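Local coordinates for carbohydrate esterase family 2 (CE2) (Chaetomium olivicolor, PDB 4XVH), which probably acts as a carbohydrate esterase of family 2, likely removing acetyl groups from xylan, and carries a beta-sandwich carbohydrate-binding domain, at residues K164-N169 against A229-A234; V208-G213 against D233-F238. One frame throughout, in Å; residues are numbered along the deposited sequence.

Contact 1: K164-N169 against A229-A234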
ATOM      1  N   LYS A 164      -6.414   9.998  -3.068  1.00 19.25           N
ATOM      2  CA  LYS A 164      -5.467  10.991  -2.608  1.00 19.55           C
ATOM      3  C   LYS A 164      -4.443  11.335  -3.663  1.00 20.07           C
ATOM      4  O   LYS A 164      -4.053  10.508  -4.486  1.00 19.11           O
ATOM      5  CB  LYS A 164      -4.761  10.522  -1.336  1.00 17.83           C
ATOM      6  CG  LYS A 164      -5.713  10.343  -0.156  1.00 15.77           C
ATOM      7  CD  LYS A 164      -6.376  11.676   0.232  1.00 17.36           C
ATOM      8  CE  LYS A 164      -7.097  11.541   1.578  1.00 17.95           C
ATOM      9  NZ  LYS A 164      -7.719  12.836   2.004  1.00 19.71           N
ATOM     10  N   GLY A 165      -3.974  12.575  -3.608  1.00 22.51           N
ATOM     11  CA  GLY A 165      -2.957  13.026  -4.530  1.00 22.84           C
ATOM     12  C   GLY A 165      -1.702  13.559  -3.849  1.00 23.25           C
ATOM     13  O   GLY A 165      -1.557  13.511  -2.627  1.00 23.45           O
ATOM     14  N   LEU A 166      -0.794  14.059  -4.675  1.00 22.06           N
ATOM     15  CA  LEU A 166       0.414  14.727  -4.237  1.00 22.78           C
ATOM     16  C   LEU A 166       0.179  16.220  -3.954  1.00 25.08           C
ATOM     17  O   LEU A 166       0.591  16.721  -2.911  1.00 25.85           O
ATOM     18  CB  LEU A 166       1.485  14.569  -5.309  1.00 22.87           C
ATOM     19  CG  LEU A 166       2.835  15.270  -5.117  1.00 23.83           C
ATOM     20  CD1 LEU A 166       3.563  14.690  -3.874  1.00 26.69           C
ATOM     21  CD2 LEU A 166       3.701  15.152  -6.375  1.00 22.62           C
ATOM     22  N   ILE A 167      -0.431  16.939  -4.900  1.00 25.14           N
ATOM     23  CA  ILE A 167      -0.737  18.360  -4.689  1.00 25.49           C
ATOM     24  C   ILE A 167      -2.242  18.602  -4.601  1.00 26.96           C
ATOM     25  O   ILE A 167      -2.658  19.567  -4.005  1.00 27.99           O
ATOM     26  CB  ILE A 167      -0.153  19.277  -5.795  1.00 30.21           C
ATOM     27  CG1 ILE A 167      -0.762  18.976  -7.159  1.00 28.45           C
ATOM     28  CG2 ILE A 167       1.340  19.109  -5.880  1.00 29.98           C
ATOM     29  CD1 ILE A 167      -0.393  20.024  -8.191  1.00 29.96           C
ATOM     30  N   ARG A 168      -3.059  17.715  -5.171  1.00 25.73           N
ATOM     31  CA  ARG A 168      -4.497  17.863  -5.028  1.00 26.26           C
ATOM     32  C   ARG A 168      -5.147  16.499  -5.167  1.00 25.05           C
ATOM     33  O   ARG A 168      -4.669  15.656  -5.911  1.00 21.30           O
ATOM     34  CB  ARG A 168      -5.059  18.866  -6.059  1.00 28.28           C
ATOM     35  CG  ARG A 168      -4.913  18.452  -7.527  1.00 27.99           C
ATOM     36  CD  ARG A 168      -5.358  19.583  -8.493  1.00 28.02           C
ATOM     37  NE  ARG A 168      -5.522  19.079  -9.858  1.00 28.72           N
ATOM     38  CZ  ARG A 168      -6.005  19.806 -10.877  1.00 32.96           C
ATOM     39  NH1 ARG A 168      -6.345  21.085 -10.706  1.00 32.10           N
ATOM     40  NH2 ARG A 168      -6.126  19.257 -12.090  1.00 32.84           N
ATOM     41  N   ASN A 169      -6.229  16.288  -4.423  1.00 25.68           N
ATOM     42  CA  ASN A 169      -6.904  15.003  -4.421  1.00 23.42           C
ATOM     43  C   ASN A 169      -7.880  14.845  -5.592  1.00 24.49           C
ATOM     44  O   ASN A 169      -7.900  15.690  -6.505  1.00 26.85           O
ATOM     45  CB  ASN A 169      -7.616  14.807  -3.090  1.00 22.68           C
ATOM     46  CG  ASN A 169      -6.639  14.757  -1.912  1.00 22.96           C
ATOM     47  OD1 ASN A 169      -5.535  14.188  -2.018  1.00 22.78           O
ATOM     48  ND2 ASN A 169      -7.032  15.375  -0.791  1.00 21.53           N
ATOM     49  N   ALA A 229       4.256  22.296 -13.266  1.00 34.21           N
ATOM     50  CA  ALA A 229       5.445  22.752 -12.584  1.00 34.38           C
ATOM     51  C   ALA A 229       5.292  22.507 -11.098  1.00 33.01           C
ATOM     52  O   ALA A 229       6.229  22.049 -10.441  1.00 32.16           O
ATOM     53  CB  ALA A 229       5.703  24.233 -12.870  1.00 38.04           C
ATOM     54  N   ALA A 230       4.104  22.795 -10.570  1.00 33.21           N
ATOM     55  CA  ALA A 230       3.831  22.560  -9.153  1.00 32.23           C
ATOM     56  C   ALA A 230       3.855  21.067  -8.838  1.00 30.12           C
ATOM     57  O   ALA A 230       4.366  20.651  -7.793  1.00 30.18           O
ATOM     58  CB  ALA A 230       2.502  23.166  -8.758  1.00 33.22           C
ATOM     59  N   TYR A 231       3.323  20.247  -9.739  1.00 28.37           N
ATOM     60  CA  TYR A 231       3.342  18.785  -9.517  1.00 26.05           C
ATOM     61  C   TYR A 231       4.799  18.285  -9.437  1.00 26.95           C
ATOM     62  O   TYR A 231       5.197  17.565  -8.506  1.00 25.54           O
ATOM     63  CB  TYR A 231       2.575  18.084 -10.635  1.00 25.57           C
ATOM     64  CG  TYR A 231       2.638  16.564 -10.641  1.00 23.97           C
ATOM     65  CD1 TYR A 231       1.955  15.810  -9.689  1.00 21.63           C
ATOM     66  CD2 TYR A 231       3.347  15.899 -11.630  1.00 23.80           C
ATOM     67  CE1 TYR A 231       2.015  14.423  -9.706  1.00 23.90           C
ATOM     68  CE2 TYR A 231       3.424  14.519 -11.659  1.00 23.38           C
ATOM     69  CZ  TYR A 231       2.759  13.776 -10.716  1.00 23.20           C
ATOM     70  OH  TYR A 231       2.843  12.399 -10.783  1.00 21.60           O
ATOM     71  N   THR A 232       5.600  18.719 -10.400  1.00 29.03           N
ATOM     72  CA  THR A 232       7.024  18.403 -10.434  1.00 29.04           C
ATOM     73  C   THR A 232       7.747  18.884  -9.170  1.00 29.70           C
ATOM     74  O   THR A 232       8.489  18.125  -8.536  1.00 28.24           O
ATOM     75  CB  THR A 232       7.684  19.058 -11.658  1.00 31.40           C
ATOM     76  OG1 THR A 232       6.965  18.704 -12.844  1.00 31.38           O
ATOM     77  CG2 THR A 232       9.147  18.625 -11.784  1.00 31.93           C
ATOM     78  N   ASP A 233       7.555  20.167  -8.844  1.00 30.83           N
ATOM     79  CA  ASP A 233       8.199  20.759  -7.674  1.00 31.63           C
ATOM     80  C   ASP A 233       7.825  19.987  -6.402  1.00 29.28           C
ATOM     81  O   ASP A 233       8.660  19.781  -5.530  1.00 29.69           O
ATOM     82  CB  ASP A 233       7.803  22.229  -7.503  1.00 33.99           C
ATOM     83  CG  ASP A 233       8.441  23.167  -8.538  1.00 37.48           C
ATOM     84  OD1 ASP A 233       9.360  22.758  -9.277  1.00 37.74           O
ATOM     85  OD2 ASP A 233       8.006  24.349  -8.593  1.00 38.88           O
ATOM     86  N   ALA A 234       6.555  19.586  -6.293  1.00 26.99           N
ATOM     87  CA  ALA A 234       6.068  18.872  -5.124  1.00 26.03           C
ATOM     88  C   ALA A 234       6.641  17.475  -5.015  1.00 25.25           C
ATOM     89  O   ALA A 234       6.870  16.957  -3.906  1.00 24.42           O
ATOM     90  CB  ALA A 234       4.561  18.777  -5.154  1.00 24.63           C
TER

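Contact 2: V208-G213 against D233-F238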
ATOM      1  N   VAL A 208      12.048   3.342  -1.507  1.00 18.40           N
ATOM      2  CA  VAL A 208      10.789   4.033  -1.322  1.00 16.35           C
ATOM      3  C   VAL A 208      10.144   4.198  -2.681  1.00 16.70           C
ATOM      4  O   VAL A 208      10.736   4.805  -3.600  1.00 16.68           O
ATOM      5  CB  VAL A 208      10.971   5.400  -0.674  1.00 16.88           C
ATOM      6  CG1 VAL A 208       9.635   6.199  -0.684  1.00 15.36           C
ATOM      7  CG2 VAL A 208      11.507   5.232   0.758  1.00 16.93           C
ATOM      8  N   VAL A 209       8.946   3.625  -2.793  1.00 16.00           N
ATOM      9  CA  VAL A 209       8.178   3.592  -4.031  1.00 15.86           C
ATOM     10  C   VAL A 209       7.054   4.614  -3.951  1.00 14.59           C
ATOM     11  O   VAL A 209       6.296   4.632  -2.970  1.00 14.63           O
ATOM     12  CB  VAL A 209       7.574   2.202  -4.295  1.00 14.98           C
ATOM     13  CG1 VAL A 209       6.741   2.242  -5.595  1.00 13.54           C
ATOM     14  CG2 VAL A 209       8.698   1.135  -4.372  1.00 13.67           C
ATOM     15  N   ILE A 210       6.984   5.508  -4.927  1.00 15.11           N
ATOM     16  CA  ILE A 210       5.923   6.511  -4.888  1.00 17.30           C
ATOM     17  C   ILE A 210       5.124   6.469  -6.172  1.00 17.69           C
ATOM     18  O   ILE A 210       5.692   6.635  -7.243  1.00 18.82           O
ATOM     19  CB  ILE A 210       6.482   7.927  -4.687  1.00 18.69           C
ATOM     20  CG1 ILE A 210       7.277   7.988  -3.371  1.00 19.13           C
ATOM     21  CG2 ILE A 210       5.326   8.950  -4.727  1.00 19.01           C
ATOM     22  CD1 ILE A 210       8.103   9.226  -3.210  1.00 19.56           C
ATOM     23  N   ASN A 211       3.806   6.291  -6.046  1.00 16.99           N
ATOM     24  CA  ASN A 211       2.910   6.256  -7.192  1.00 17.06           C
ATOM     25  C   ASN A 211       1.729   7.209  -6.975  1.00 16.64           C
ATOM     26  O   ASN A 211       0.688   6.829  -6.427  1.00 16.98           O
ATOM     27  CB  ASN A 211       2.430   4.820  -7.404  1.00 16.88           C
ATOM     28  CG  ASN A 211       1.537   4.653  -8.628  1.00 19.02           C
ATOM     29  OD1 ASN A 211       0.974   5.606  -9.171  1.00 18.98           O
ATOM     30  ND2 ASN A 211       1.371   3.404  -9.036  1.00 20.36           N
ATOM     31  N   LEU A 212       1.904   8.452  -7.408  1.00 17.19           N
ATOM     32  CA  LEU A 212       0.905   9.484  -7.193  1.00 17.85           C
ATOM     33  C   LEU A 212       0.785  10.364  -8.430  1.00 18.92           C
ATOM     34  O   LEU A 212       1.799  10.644  -9.104  1.00 19.18           O
ATOM     35  CB  LEU A 212       1.283  10.359  -5.998  1.00 17.41           C
ATOM     36  CG  LEU A 212       1.242   9.702  -4.627  1.00 16.76           C
ATOM     37  CD1 LEU A 212       1.921  10.655  -3.640  1.00 17.47           C
ATOM     38  CD2 LEU A 212      -0.225   9.463  -4.227  1.00 17.71           C
ATOM     39  N   GLY A 213      -0.434  10.810  -8.719  1.00 18.54           N
ATOM     40  CA  GLY A 213      -0.651  11.699  -9.857  1.00 20.81           C
ATOM     41  C   GLY A 213      -1.926  11.347 -10.603  1.00 21.40           C
ATOM     42  O   GLY A 213      -2.464  12.167 -11.332  1.00 22.71           O
ATOM     43  N   ASP A 233       7.555  20.167  -8.844  1.00 30.83           N
ATOM     44  CA  ASP A 233       8.199  20.759  -7.674  1.00 31.63           C
ATOM     45  C   ASP A 233       7.825  19.987  -6.402  1.00 29.28           C
ATOM     46  O   ASP A 233       8.660  19.781  -5.530  1.00 29.69           O
ATOM     47  CB  ASP A 233       7.803  22.229  -7.503  1.00 33.99           C
ATOM     48  CG  ASP A 233       8.441  23.167  -8.538  1.00 37.48           C
ATOM     49  OD1 ASP A 233       9.360  22.758  -9.277  1.00 37.74           O
ATOM     50  OD2 ASP A 233       8.006  24.349  -8.593  1.00 38.88           O
ATOM     51  N   ALA A 234       6.555  19.586  -6.293  1.00 26.99           N
ATOM     52  CA  ALA A 234       6.068  18.872  -5.124  1.00 26.03           C
ATOM     53  C   ALA A 234       6.641  17.475  -5.015  1.00 25.25           C
ATOM     54  O   ALA A 234       6.870  16.957  -3.906  1.00 24.42           O
ATOM     55  CB  ALA A 234       4.561  18.777  -5.154  1.00 24.63           C
ATOM     56  N   MET A 235       6.810  16.837  -6.165  1.00 24.54           N
ATOM     57  CA  MET A 235       7.407  15.504  -6.186  1.00 24.04           C
ATOM     58  C   MET A 235       8.852  15.588  -5.644  1.00 24.98           C
ATOM     59  O   MET A 235       9.259  14.781  -4.827  1.00 24.91           O
ATOM     60  CB  MET A 235       7.381  14.934  -7.603  1.00 23.97           C
ATOM     61  CG  MET A 235       7.914  13.511  -7.705  1.00 23.14           C
ATOM     62  SD  MET A 235       6.810  12.270  -6.917  1.00 27.72           S
ATOM     63  CE  MET A 235       5.530  12.036  -8.169  1.00 25.65           C
ATOM     64  N   VAL A 236       9.606  16.591  -6.088  1.00 26.81           N
ATOM     65  CA  VAL A 236      10.963  16.772  -5.584  1.00 27.75           C
ATOM     66  C   VAL A 236      10.936  17.023  -4.069  1.00 29.95           C
ATOM     67  O   VAL A 236      11.639  16.365  -3.303  1.00 30.41           O
ATOM     68  CB  VAL A 236      11.670  17.921  -6.323  1.00 28.41           C
ATOM     69  CG1 VAL A 236      12.986  18.285  -5.635  1.00 27.78           C
ATOM     70  CG2 VAL A 236      11.906  17.517  -7.787  1.00 27.80           C
ATOM     71  N   LYS A 237      10.060  17.918  -3.631  1.00 30.58           N
ATOM     72  CA  LYS A 237       9.975  18.256  -2.217  1.00 31.10           C
ATOM     73  C   LYS A 237       9.562  17.058  -1.326  1.00 27.22           C
ATOM     74  O   LYS A 237      10.087  16.880  -0.219  1.00 26.57           O
ATOM     75  CB  LYS A 237       8.998  19.427  -2.048  1.00 34.57           C
ATOM     76  CG  LYS A 237       8.846  19.932  -0.626  1.00 38.10           C
ATOM     77  CD  LYS A 237      10.177  20.462  -0.078  1.00 41.47           C
ATOM     78  CE  LYS A 237       9.955  21.282   1.206  1.00 43.29           C
ATOM     79  NZ  LYS A 237       8.947  20.587   2.086  1.00 40.97           N
ATOM     80  N   PHE A 238       8.621  16.242  -1.813  1.00 24.09           N
ATOM     81  CA  PHE A 238       8.138  15.086  -1.059  1.00 23.52           C
ATOM     82  C   PHE A 238       9.303  14.088  -0.842  1.00 23.48           C
ATOM     83  O   PHE A 238       9.538  13.623   0.264  1.00 23.62           O
ATOM     84  CB  PHE A 238       6.967  14.407  -1.787  1.00 21.97           C
ATOM     85  CG  PHE A 238       6.301  13.300  -0.991  1.00 22.51           C
ATOM     86  CD1 PHE A 238       6.326  13.314   0.398  1.00 22.87           C
ATOM     87  CD2 PHE A 238       5.662  12.253  -1.633  1.00 21.69           C
ATOM     88  CE1 PHE A 238       5.728  12.287   1.145  1.00 21.36           C
ATOM     89  CE2 PHE A 238       5.055  11.231  -0.906  1.00 22.16           C
ATOM     90  CZ  PHE A 238       5.098  11.260   0.513  1.00 21.55           C
TER

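Contact 1: K164-N169 against A229-A234
The two side chains that meet helix 228-243 leave their loop by different torsions: Leu-166 holds CG opposite its backbone N (chi1 176°), while Ile-167 places CG1 between N and the carbonyl carbon (chi1 63°). This loop belongs to the GDSL (SGNH) hydrolase fold and follows Gly-163, a residue of the ligand pocket. Here it packs against the helix by van der Waals contact, with no hydrogen bond between 164-169 and 229-234. CG2 of Ile-167 presses on CB of Ala-234 at 3.3 Å, tighter than usual for two carbons. The CG1 branch of Ile-167 runs out extended and brings CD1 to 4.0 Å from the backbone N of Tyr-231. Leu-166 crosses the Tyr-231 side chain at about a right angle. Its CD2 meets ring atom CD1 obliquely at 3.8 Å and lies 3.5 Å from the Tyr-231 carbonyl O. Its CG packs on CB of Ala-234. With an alanine in place of Leu-166, the Tyr-231 ring and Ala-234 would probably lose the branched end that packs on them, leaving a gap. Asp-216 accepts the backbone N-H groups of both Leu-166 and Ile-167. The turn is closed by Gly-165 N donating to Asn-169 OD1 at 2.8 Å, in the carbonyl plane.

Contact 2: V208-G213 against D233-F238
Ile-210 and Leu-212 turn toward Met-235 and Phe-238 of helix 228-243. The helix belongs to the beta-alpha-beta crossover between strand 207-211, central in the parallel sheet of the Rossmann-like core, and the parallel strand 250-254. The contact is buried; its side chains meet by apolar contact, with no hydrogen bond between the two segments. In Ile-210, CG1 stands beside the backbone N (chi1 -59°) and the chain then extends, which carries CD1 to 4.2 Å from CD2 of the Phe-238 ring. CG2, anti to the backbone N, touches SD of Met-235 at 4.2 Å. Leu-212 crosses Phe-238 at about a right angle and lays CD1 near the adjacent ring carbon, CE2, at 4.2 Å. Both methyls approach the ring obliquely. The ring therefore packs against two residues from successive inward positions of one chain segment. Met-235 starts off beside the strand rather than at it. The bend at chi2 (70°) brings SD to Ile-210, and the bend at chi3 (79°) turns the methyl CE toward Leu-212. Leu-253 of the next strand and Ala-281 of helix 270-285 also touch Met-235, and Ile-115 touches Phe-238. At the end of the folded chain, CE of Met-235 lies 4.1 Å from the carbonyl O of Leu-212.

How the contacts relate
Both contacts use helix 228-243 and share Asp-233 and Ala-234. Contact 1 sets a loop on the helix; contact 2 sets the sheet on it. Their centres are 8 Å apart and they touch directly. Tyr-231 OH and Leu-212 O, 2.6 Å apart, form a probable hydrogen bond that links the helix to the backbone of segment 208-213. Leu-166 of contact 1 also touches contact 2, its CD1 3.9 Å from CD2 of Phe-238. The bound polyether lies nearer contact 2: it is about 8 Å from the Leu-212 side chain and about 12 Å from that of Leu-166. The pocket residue Asn-215 comes two residues after 208-213, and its ND2 hydrogen-bonds to Lys-164 O of contact 1.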